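Local coordinates for extracellular solute-binding protein, family 1 (Bifidobacterium longum subsp. infantis, PDB 6FTH), which probably binds human milk oligosaccharides outside the cell and hands them to an ABC transporter for uptake, at residues Gln153-Asn158 with Asp174-Val179; Leu167-Thr172 with Gln310-Pro315; Asn178-Phe183 with Thr292-Gly297; Ala182-Asp187 with Glu264-Ala269. All blocks are in the same frame, centred on the assembly; numbering follows the deposited sequence.

Contact 1. Residues Gln153-Asn158 with Asp174-Val179; sequences QHMFIN and DELENV
Helix 173-185 lies against one face of the mixed four-stranded sheet in what is probably one lobe of a two-lobed periplasmic-binding-protein fold, and Met155 and Ile157 of strand 154-158 meet it through Leu176 and Val179. Met155 and Ile157 are two residues apart on the strand, so both side chains leave it on the helix side. Leu176 and Val179 are one helical turn apart and point back at the sheet. Met155 carries its end far from the strand. CG stands opposite the backbone N (chi1 -177°), and the rest of the chain is fully extended. Its CE meets Leu176 CD2 at 4.0 Å, and the two side chains come tip to tip. Next to this pair, Ile157 CD1 touches Val179 CG1 at 4.2 Å. The closest CA atoms, those of Ile157 and Val179, are 10.1 Å apart, so side chains alone fill the gap. Met155 and Ile157 also rest on Val294 of strand 292-297, and Leu176 leans on Tyr257 of helix 249-263. The methyl contacts are therefore part of a wider apolar layer. All four residues are buried, and no hydrogen bond joins the two segments. The strand backbone bonds to its neighbours in the sheet, and the helix bonds within itself. The link is thus hydrophobic and dispersive, without the directional demands of a polar bond.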
# COMPACT_ATOMS: atom_id res chain seq x y z
N GLN A 153 0.27 -5.59 -4.88
CA GLN A 153 0.66 -6.94 -4.55
C GLN A 153 0.69 -7.80 -5.82
O GLN A 153 -0.26 -7.78 -6.61
CB GLN A 153 -0.37 -7.54 -3.59
CG GLN A 153 -0.75 -6.64 -2.45
CD GLN A 153 0.44 -6.21 -1.63
OE1 GLN A 153 1.34 -7.01 -1.37
NE2 GLN A 153 0.43 -4.96 -1.19
N HIS A 154 1.78 -8.56 -6.01
CA HIS A 154 1.93 -9.42 -7.18
C HIS A 154 2.73 -10.66 -6.83
O HIS A 154 3.50 -10.67 -5.88
CB HIS A 154 2.64 -8.70 -8.35
CG HIS A 154 2.11 -7.34 -8.55
ND1 HIS A 154 2.54 -6.27 -7.79
CD2 HIS A 154 1.09 -6.88 -9.31
CE1 HIS A 154 1.84 -5.20 -8.10
NE2 HIS A 154 0.94 -5.55 -9.01
N MET A 155 2.55 -11.72 -7.64
CA MET A 155 3.30 -12.96 -7.51
C MET A 155 4.12 -13.12 -8.79
O MET A 155 3.55 -13.18 -9.88
CB MET A 155 2.34 -14.13 -7.35
CG MET A 155 3.02 -15.47 -7.15
SD MET A 155 1.76 -16.75 -6.92
CE MET A 155 2.78 -18.18 -6.52
N PHE A 156 5.44 -13.19 -8.65
CA PHE A 156 6.35 -13.32 -9.78
C PHE A 156 6.92 -14.73 -9.88
O PHE A 156 7.15 -15.40 -8.86
CB PHE A 156 7.50 -12.32 -9.65
CG PHE A 156 7.05 -10.89 -9.60
CD1 PHE A 156 6.30 -10.35 -10.62
CD2 PHE A 156 7.36 -10.08 -8.51
CE1 PHE A 156 5.87 -9.02 -10.58
CE2 PHE A 156 6.93 -8.76 -8.46
CZ PHE A 156 6.17 -8.23 -9.49
N ILE A 157 7.18 -15.16 -11.11
CA ILE A 157 7.87 -16.43 -11.35
C ILE A 157 8.94 -16.22 -12.41
O ILE A 157 8.81 -15.37 -13.29
CB ILE A 157 6.89 -17.55 -11.72
CG1 ILE A 157 7.55 -18.93 -11.63
CG2 ILE A 157 6.29 -17.34 -13.08
CD1 ILE A 157 6.52 -20.01 -11.45
N ASN A 158 10.01 -17.01 -12.30
CA ASN A 158 11.10 -17.00 -13.28
C ASN A 158 10.65 -17.80 -14.48
O ASN A 158 10.69 -19.04 -14.49
CB ASN A 158 12.40 -17.52 -12.68
CG ASN A 158 13.55 -17.25 -13.61
OD1 ASN A 158 13.42 -17.45 -14.82
ND2 ASN A 158 14.63 -16.70 -13.08
N ASP A 174 -0.89 -27.85 -6.37
CA ASP A 174 -0.09 -29.05 -6.71
C ASP A 174 0.89 -28.75 -7.84
O ASP A 174 2.05 -29.19 -7.79
CB ASP A 174 -1.00 -30.20 -7.13
CG ASP A 174 -1.65 -30.93 -5.95
OD1 ASP A 174 -1.31 -30.65 -4.78
OD2 ASP A 174 -2.49 -31.82 -6.22
N GLU A 175 0.43 -28.06 -8.88
CA GLU A 175 1.31 -27.69 -9.99
C GLU A 175 2.41 -26.75 -9.50
O GLU A 175 3.57 -26.87 -9.93
CB GLU A 175 0.51 -27.01 -11.10
CG GLU A 175 -0.34 -27.99 -11.90
CD GLU A 175 -1.24 -27.33 -12.93
OE1 GLU A 175 -1.16 -26.09 -13.11
OE2 GLU A 175 -2.01 -28.06 -13.58
N LEU A 176 2.09 -25.84 -8.57
CA LEU A 176 3.12 -24.97 -8.02
C LEU A 176 4.18 -25.78 -7.27
O LEU A 176 5.38 -25.53 -7.43
CB LEU A 176 2.52 -23.88 -7.15
CG LEU A 176 3.50 -22.98 -6.40
CD1 LEU A 176 4.41 -22.21 -7.35
CD2 LEU A 176 2.70 -22.03 -5.50
N GLU A 177 3.75 -26.73 -6.44
CA GLU A 177 4.71 -27.56 -5.72
C GLU A 177 5.62 -28.30 -6.69
O GLU A 177 6.85 -28.35 -6.50
CB GLU A 177 3.97 -28.53 -4.79
CG GLU A 177 4.90 -29.34 -3.95
CD GLU A 177 4.19 -30.35 -3.06
OE1 GLU A 177 2.96 -30.52 -3.18
OE2 GLU A 177 4.89 -30.96 -2.23
N ASN A 178 5.05 -28.83 -7.77
CA ASN A 178 5.86 -29.57 -8.74
C ASN A 178 6.90 -28.66 -9.39
O ASN A 178 8.07 -29.05 -9.55
CB ASN A 178 4.96 -30.20 -9.80
CG ASN A 178 5.73 -30.96 -10.85
OD1 ASN A 178 6.35 -32.00 -10.55
ND2 ASN A 178 5.70 -30.48 -12.09
N VAL A 179 6.50 -27.44 -9.77
CA VAL A 179 7.44 -26.48 -10.33
C VAL A 179 8.56 -26.17 -9.35
O VAL A 179 9.75 -26.09 -9.72
CB VAL A 179 6.69 -25.19 -10.74
CG1 VAL A 179 7.65 -24.05 -10.96
CG2 VAL A 179 5.82 -25.45 -11.96

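Contact 2. Residues Leu167-Thr172 with Gln310-Pro315; sequences LQVPTT and QYIPIP
The puckered ring of Pro170 meets Ile314 across the contact. Its CG is 4.5 Å from Ile314 CD1, a loose contact. Around the same ring sit Ile157 of the sheet and Glu175 and Leu176 of helix 173-185. The two flat peptide carbonyls nearby are tied by a water. It donates to Pro170 O at 2.8 Å and to Pro315 O at 2.7 Å, so both of its hydrogens are used. Val169 makes the tighter apolar contact. Its CG1 lies 3.6 Å from Ile314 CG2 and also meets Ile314 CB. The two side chains run past each other in opposite directions, alongside rather than end to end. Val169 CG2 reaches Ile312 CD1 at 4.2 Å and also touches Ile314 CG2, so the valine sits between both isoleucines. In Ile314, CG1 lies between the backbone N and the carbonyl carbon (chi1 57°). This leaves CG2 for Val169, while CD1 extends toward Pro170. The contact joins the loop between helices 159-165 and 173-185 to segment 310-315, which carries strand 311-313, an outermost strand of the sheet. Ile312 and Ile314 bond through their backbones to Ile157 and Met155 of strand 154-158. The loop adds no direct hydrogen bond of its own to 310-315. Apolar side chains pack the two segments together, and the water supplies the polar link where two carbonyls, both acceptors, could not bond to each other.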
# COMPACT_ATOMS: atom_id res chain seq x y z
N LEU A 167 8.35 -26.47 -18.37
CA LEU A 167 7.24 -26.37 -17.44
C LEU A 167 6.29 -25.26 -17.87
O LEU A 167 6.71 -24.23 -18.40
CB LEU A 167 7.75 -26.04 -16.05
CG LEU A 167 8.69 -27.07 -15.44
CD1 LEU A 167 9.41 -26.47 -14.26
CD2 LEU A 167 7.94 -28.30 -15.03
N GLN A 168 5.00 -25.49 -17.64
CA GLN A 168 4.00 -24.45 -17.82
C GLN A 168 3.86 -23.64 -16.54
O GLN A 168 4.21 -24.08 -15.45
CB GLN A 168 2.66 -25.08 -18.18
CG GLN A 168 2.69 -25.78 -19.54
CD GLN A 168 1.33 -26.29 -19.96
OE1 GLN A 168 0.32 -26.02 -19.32
NE2 GLN A 168 1.30 -27.06 -21.04
N VAL A 169 3.32 -22.44 -16.69
CA VAL A 169 2.97 -21.64 -15.50
C VAL A 169 1.99 -22.43 -14.64
O VAL A 169 0.99 -22.95 -15.16
CB VAL A 169 2.36 -20.30 -15.93
CG1 VAL A 169 1.71 -19.60 -14.74
CG2 VAL A 169 3.43 -19.43 -16.53
N PRO A 170 2.23 -22.57 -13.33
CA PRO A 170 1.34 -23.40 -12.51
C PRO A 170 0.02 -22.70 -12.21
O PRO A 170 -0.01 -21.49 -11.96
CB PRO A 170 2.15 -23.59 -11.22
CG PRO A 170 3.02 -22.36 -11.16
CD PRO A 170 3.40 -22.09 -12.57
N THR A 171 -1.06 -23.48 -12.21
CA THR A 171 -2.40 -22.94 -11.96
C THR A 171 -3.11 -23.57 -10.77
O THR A 171 -4.24 -23.19 -10.49
CB THR A 171 -3.31 -23.08 -13.18
OG1 THR A 171 -3.63 -24.46 -13.40
CG2 THR A 171 -2.66 -22.47 -14.42
N THR A 172 -2.46 -24.50 -10.06
CA THR A 172 -2.99 -25.07 -8.82
C THR A 172 -1.84 -25.18 -7.82
O THR A 172 -0.66 -25.15 -8.20
CB THR A 172 -3.54 -26.50 -9.03
OG1 THR A 172 -2.44 -27.36 -9.35
CG2 THR A 172 -4.59 -26.55 -10.14
N GLN A 310 13.75 -12.00 -16.82
CA GLN A 310 13.47 -13.42 -16.61
C GLN A 310 12.13 -13.65 -15.91
O GLN A 310 11.70 -14.80 -15.83
CB GLN A 310 14.56 -14.09 -15.77
CG GLN A 310 15.98 -13.96 -16.33
CD GLN A 310 17.02 -14.77 -15.57
OE1 GLN A 310 16.73 -15.84 -15.00
NE2 GLN A 310 18.26 -14.27 -15.56
N TYR A 311 11.48 -12.60 -15.41
CA TYR A 311 10.37 -12.77 -14.47
C TYR A 311 9.08 -12.19 -15.05
O TYR A 311 9.09 -11.13 -15.69
CB TYR A 311 10.67 -12.12 -13.12
CG TYR A 311 11.73 -12.85 -12.35
CD1 TYR A 311 13.08 -12.59 -12.58
CD2 TYR A 311 11.40 -13.82 -11.42
CE1 TYR A 311 14.07 -13.27 -11.88
CE2 TYR A 311 12.38 -14.49 -10.70
CZ TYR A 311 13.72 -14.23 -10.95
OH TYR A 311 14.70 -14.91 -10.26
N ILE A 312 7.98 -12.89 -14.77
CA ILE A 312 6.65 -12.41 -15.13
C ILE A 312 5.73 -12.45 -13.91
O ILE A 312 5.93 -13.27 -12.99
CB ILE A 312 6.03 -13.22 -16.28
CG1 ILE A 312 5.76 -14.67 -15.84
CG2 ILE A 312 6.97 -13.17 -17.50
CD1 ILE A 312 5.02 -15.51 -16.87
N PRO A 313 4.70 -11.61 -13.88
CA PRO A 313 3.66 -11.75 -12.87
C PRO A 313 2.71 -12.83 -13.35
O PRO A 313 2.33 -12.86 -14.52
CB PRO A 313 2.96 -10.38 -12.90
CG PRO A 313 3.63 -9.57 -14.04
CD PRO A 313 4.37 -10.57 -14.86
N ILE A 314 2.32 -13.71 -12.43
CA ILE A 314 1.33 -14.73 -12.77
C ILE A 314 0.07 -14.64 -11.92
O ILE A 314 0.13 -14.28 -10.73
CB ILE A 314 1.88 -16.16 -12.64
CG1 ILE A 314 2.42 -16.41 -11.24
CG2 ILE A 314 2.92 -16.40 -13.73
CD1 ILE A 314 2.72 -17.88 -10.97
N PRO A 315 -1.07 -15.02 -12.48
CA PRO A 315 -2.25 -15.23 -11.63
C PRO A 315 -1.91 -16.22 -10.52
O PRO A 315 -1.10 -17.14 -10.71
CB PRO A 315 -3.27 -15.81 -12.60
CG PRO A 315 -2.79 -15.34 -13.99
CD PRO A 315 -1.33 -15.37 -13.89
O HOH W 1 -1.36 -19.12 -12.55

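Contact 3. Residues Asn178-Phe183 with Thr292-Gly297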
# COMPACT_ATOMS: atom_id res chain seq x y z
N ASN A 178 5.05 -28.83 -7.77
CA ASN A 178 5.86 -29.57 -8.74
C ASN A 178 6.90 -28.66 -9.39
O ASN A 178 8.07 -29.05 -9.55
CB ASN A 178 4.96 -30.20 -9.80
CG ASN A 178 5.73 -30.96 -10.85
OD1 ASN A 178 6.35 -32.00 -10.55
ND2 ASN A 178 5.70 -30.48 -12.09
N VAL A 179 6.50 -27.44 -9.77
CA VAL A 179 7.44 -26.48 -10.33
C VAL A 179 8.56 -26.17 -9.35
O VAL A 179 9.75 -26.09 -9.72
CB VAL A 179 6.69 -25.19 -10.74
CG1 VAL A 179 7.65 -24.05 -10.96
CG2 VAL A 179 5.82 -25.45 -11.96
N LEU A 180 8.21 -25.96 -8.08
CA LEU A 180 9.22 -25.59 -7.10
C LEU A 180 10.22 -26.73 -6.88
O LEU A 180 11.41 -26.47 -6.71
CB LEU A 180 8.55 -25.21 -5.78
CG LEU A 180 7.67 -23.95 -5.82
CD1 LEU A 180 7.07 -23.75 -4.47
CD2 LEU A 180 8.45 -22.72 -6.23
N LYS A 181 9.75 -27.99 -6.89
CA LYS A 181 10.67 -29.12 -6.78
C LYS A 181 11.65 -29.15 -7.94
O LYS A 181 12.83 -29.46 -7.76
CB LYS A 181 9.89 -30.43 -6.71
CG LYS A 181 9.12 -30.62 -5.39
CD LYS A 181 8.28 -31.88 -5.33
CE LYS A 181 7.60 -32.01 -3.95
NZ LYS A 181 6.59 -33.13 -3.93
N ALA A 182 11.16 -28.86 -9.14
CA ALA A 182 12.04 -28.80 -10.31
C ALA A 182 13.06 -27.68 -10.17
O ALA A 182 14.25 -27.87 -10.47
CB ALA A 182 11.19 -28.59 -11.55
N PHE A 183 12.63 -26.51 -9.70
CA PHE A 183 13.56 -25.42 -9.45
C PHE A 183 14.62 -25.85 -8.44
O PHE A 183 15.80 -25.48 -8.57
CB PHE A 183 12.82 -24.19 -8.91
CG PHE A 183 11.96 -23.45 -9.92
CD1 PHE A 183 11.94 -23.76 -11.28
CD2 PHE A 183 11.16 -22.41 -9.48
CE1 PHE A 183 11.14 -23.03 -12.16
CE2 PHE A 183 10.38 -21.68 -10.34
CZ PHE A 183 10.35 -21.99 -11.68
N THR A 292 16.06 -16.81 -7.22
CA THR A 292 14.74 -17.13 -6.68
C THR A 292 13.74 -17.46 -7.78
O THR A 292 13.64 -16.76 -8.79
CB THR A 292 14.25 -15.95 -5.86
OG1 THR A 292 15.18 -15.68 -4.80
CG2 THR A 292 12.87 -16.25 -5.25
N GLY A 293 12.96 -18.52 -7.57
CA GLY A 293 12.00 -18.96 -8.55
C GLY A 293 10.68 -18.19 -8.48
O GLY A 293 10.17 -17.74 -9.52
N VAL A 294 10.17 -17.99 -7.27
CA VAL A 294 8.85 -17.40 -7.03
C VAL A 294 8.96 -16.44 -5.84
O VAL A 294 9.54 -16.79 -4.81
CB VAL A 294 7.79 -18.49 -6.76
CG1 VAL A 294 6.46 -17.85 -6.30
CG2 VAL A 294 7.57 -19.36 -7.99
N SER A 295 8.38 -15.26 -5.97
CA SER A 295 8.33 -14.32 -4.86
C SER A 295 7.16 -13.36 -5.05
O SER A 295 6.58 -13.28 -6.13
CB SER A 295 9.65 -13.55 -4.68
OG SER A 295 9.85 -12.68 -5.76
N PHE A 296 6.82 -12.65 -3.99
CA PHE A 296 5.79 -11.62 -4.05
C PHE A 296 6.43 -10.24 -4.05
O PHE A 296 7.44 -10.02 -3.36
CB PHE A 296 4.82 -11.74 -2.87
CG PHE A 296 4.07 -13.04 -2.83
CD1 PHE A 296 3.04 -13.29 -3.72
CD2 PHE A 296 4.37 -14.00 -1.89
CE1 PHE A 296 2.35 -14.50 -3.66
CE2 PHE A 296 3.69 -15.20 -1.83
CZ PHE A 296 2.67 -15.45 -2.69
N GLY A 297 5.86 -9.31 -4.81
CA GLY A 297 6.45 -7.99 -4.85
C GLY A 297 5.61 -6.99 -5.61
O GLY A 297 4.45 -7.25 -5.95
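Phe183 N donates to Val179 O at 2.9 Å, the shorter of the two backbone bonds within 178-183. No hydrogen bond crosses to 292-297, and the contact itself is apolar. The helical turn that makes this bond also sets Val179 against the Phe183 ring: Val179 CG1 stands 3.5 Å above one face, displaced toward the rim. On the strand side, Phe183 CE2 comes to 3.6 Å from Gly293 CA. This approach is oblique to the ring. Gly293 has no side chain, and the ring packs directly on its backbone. Val294 CG2 lies near the ring plane, at the edge, 4.3 Å from Phe183 CE2. The first torsion of Phe183 places CG opposite the carbonyl carbon (chi1 -71°), which carries the ring across to the strand. The setting is helix-on-sheet packing. Helix 173-185 lies over strand 292-297, a central strand held between 197-199 and 154-158, and the chain turns a corner at Gly293, just where the ring rests. Leu180, one turn before Phe183, fills the next place along the helix. Its CB does not head straight for the strand, but its CD2 reaches Val294 CG2 at 3.9 Å. The two side chains cross at about a right angle. Val294 CG2 is thus touched by both Leu180 and Phe183. Beyond the two segments, Phe183 makes an edge-to-face contact with Trp161 and packs on Leu162 and Leu165 of helix 159-165. Leu180 also touches Pro198 and Met199 of strand 197-199.

Contact 4. Residues Ala182-Asp187 with Glu264-Ala269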
# COMPACT_ATOMS: atom_id res chain seq x y z
N ALA A 182 11.16 -28.86 -9.14
CA ALA A 182 12.04 -28.80 -10.31
C ALA A 182 13.06 -27.68 -10.17
O ALA A 182 14.25 -27.87 -10.47
CB ALA A 182 11.19 -28.59 -11.55
N PHE A 183 12.63 -26.51 -9.70
CA PHE A 183 13.56 -25.42 -9.45
C PHE A 183 14.62 -25.85 -8.44
O PHE A 183 15.80 -25.48 -8.57
CB PHE A 183 12.82 -24.19 -8.91
CG PHE A 183 11.96 -23.45 -9.92
CD1 PHE A 183 11.94 -23.76 -11.28
CD2 PHE A 183 11.16 -22.41 -9.48
CE1 PHE A 183 11.14 -23.03 -12.16
CE2 PHE A 183 10.38 -21.68 -10.34
CZ PHE A 183 10.35 -21.99 -11.68
N LYS A 184 14.22 -26.63 -7.44
CA LYS A 184 15.15 -26.99 -6.39
C LYS A 184 16.23 -27.91 -6.92
O LYS A 184 17.41 -27.74 -6.57
CB LYS A 184 14.41 -27.64 -5.22
CG LYS A 184 15.33 -27.95 -4.04
CD LYS A 184 14.63 -28.58 -2.88
CE LYS A 184 15.59 -28.75 -1.67
NZ LYS A 184 16.27 -27.48 -1.19
N THR A 185 15.88 -28.85 -7.80
CA THR A 185 16.79 -29.96 -8.10
C THR A 185 17.40 -29.92 -9.49
O THR A 185 18.37 -30.64 -9.72
CB THR A 185 16.07 -31.31 -7.95
OG1 THR A 185 14.95 -31.39 -8.82
CG2 THR A 185 15.61 -31.50 -6.51
N GLU A 186 16.85 -29.13 -10.42
CA GLU A 186 17.26 -29.18 -11.81
C GLU A 186 18.17 -28.01 -12.23
O GLU A 186 18.39 -27.83 -13.42
CB GLU A 186 16.03 -29.29 -12.72
CG GLU A 186 15.16 -30.52 -12.37
CD GLU A 186 13.90 -30.65 -13.18
OE1 GLU A 186 13.75 -29.91 -14.18
OE2 GLU A 186 13.05 -31.50 -12.82
N ASP A 187 18.74 -27.26 -11.29
CA ASP A 187 19.76 -26.27 -11.59
C ASP A 187 19.33 -25.34 -12.73
O ASP A 187 20.08 -25.15 -13.71
CB ASP A 187 21.07 -26.95 -11.94
CG ASP A 187 22.24 -25.99 -11.98
OD1 ASP A 187 22.21 -24.99 -11.24
OD2 ASP A 187 23.20 -26.23 -12.75
N GLU A 264 9.95 -29.50 2.66
CA GLU A 264 10.57 -30.04 1.46
C GLU A 264 11.75 -29.21 0.98
O GLU A 264 12.30 -29.51 -0.09
CB GLU A 264 9.50 -30.19 0.35
CG GLU A 264 8.45 -31.25 0.69
CD GLU A 264 7.36 -31.40 -0.34
OE1 GLU A 264 6.91 -30.40 -0.95
OE2 GLU A 264 6.91 -32.54 -0.54
N GLY A 265 12.17 -28.20 1.73
CA GLY A 265 13.28 -27.38 1.31
C GLY A 265 12.98 -26.46 0.15
O GLY A 265 13.90 -26.05 -0.55
N LEU A 266 11.70 -26.13 -0.07
CA LEU A 266 11.33 -25.28 -1.20
C LEU A 266 11.24 -23.81 -0.84
O LEU A 266 11.13 -22.97 -1.74
CB LEU A 266 10.03 -25.77 -1.79
CG LEU A 266 10.01 -27.27 -2.14
CD1 LEU A 266 8.65 -27.76 -2.59
CD2 LEU A 266 11.04 -27.60 -3.23
N ILE A 267 11.27 -23.49 0.45
CA ILE A 267 11.34 -22.14 1.00
C ILE A 267 12.48 -22.15 2.02
O ILE A 267 12.65 -23.17 2.70
CB ILE A 267 10.00 -21.77 1.65
CG1 ILE A 267 8.94 -21.63 0.56
CG2 ILE A 267 10.14 -20.54 2.52
CD1 ILE A 267 7.50 -21.42 1.06
N PRO A 268 13.26 -21.07 2.19
CA PRO A 268 14.38 -21.13 3.14
C PRO A 268 13.92 -21.45 4.55
O PRO A 268 12.92 -20.91 5.04
CB PRO A 268 15.00 -19.73 3.05
CG PRO A 268 14.66 -19.27 1.65
CD PRO A 268 13.26 -19.81 1.43
N ALA A 269 14.66 -22.36 5.20
CA ALA A 269 14.30 -22.78 6.55
C ALA A 269 14.29 -21.62 7.54
O ALA A 269 13.54 -21.66 8.51
CB ALA A 269 15.27 -23.87 7.02
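Lys184 leaves the last turn of helix 173-185 and runs across Leu266 to a backbone carbonyl. Its CB lies 3.9 Å from Leu266 CD2. The chain stays extended from there as far as CE. Further out, CD meets Leu266 CD2 at 3.7 Å. The lysine and leucine side chains cross at about a right angle, so the leucine methyl rests against the aliphatic part of the lysine. CE is 3.7 Å from Glu264 O and closer still to Gly265 O. The last torsion bends the chain (chi4 56°) and turns the tip onto Gly265 O, to which NZ donates at 2.8 Å. The C=O...N angle is 126°. The nitrogen is tilted 27° out of the carbonyl plane. Gly265, with positive phi, is the C-prime residue of the Schellman motif that ends helix 249-263. There Leu266 N bonds to Leu261 O, and Gly265 N to Ile262 O. The glycine has no side chain in the path of the lysine, which passes close over its backbone. Lys184 also touches Pro198, and Leu266 makes a backbone hydrogen bond with Met199. Lys184 thus joins the C-terminal ends of two helices by one hydrogen bond and the apolar contact of its methylenes with Leu266. Its positive charge probably sits well near the end of helix 249-263, where backbone carbonyls give a partly negative field.

How the contacts relate
Contact 2 holds the loop before helix 173-185; contacts 1, 3 and 4 succeed one another along the helix. The centres of contacts 1 and 3 are about 5 Å apart, those of contacts 1 and 2 about 6 Å. Phe156 N to Ser295 O (2.8 Å) ties contact 1 to contact 3 within the sheet; Met155 O and Ile314 N (2.9 Å) tie contact 1 to contact 2. Contact 4 lies farthest from the chain's centre (about 30 Å) and about 17 Å from the centre of contact 2. Glu177 OE2 and Glu264 OE1, only 2.5 Å apart, link contacts 1 and 4; the carboxylates may share a proton. No sugar-binding role can be assigned here.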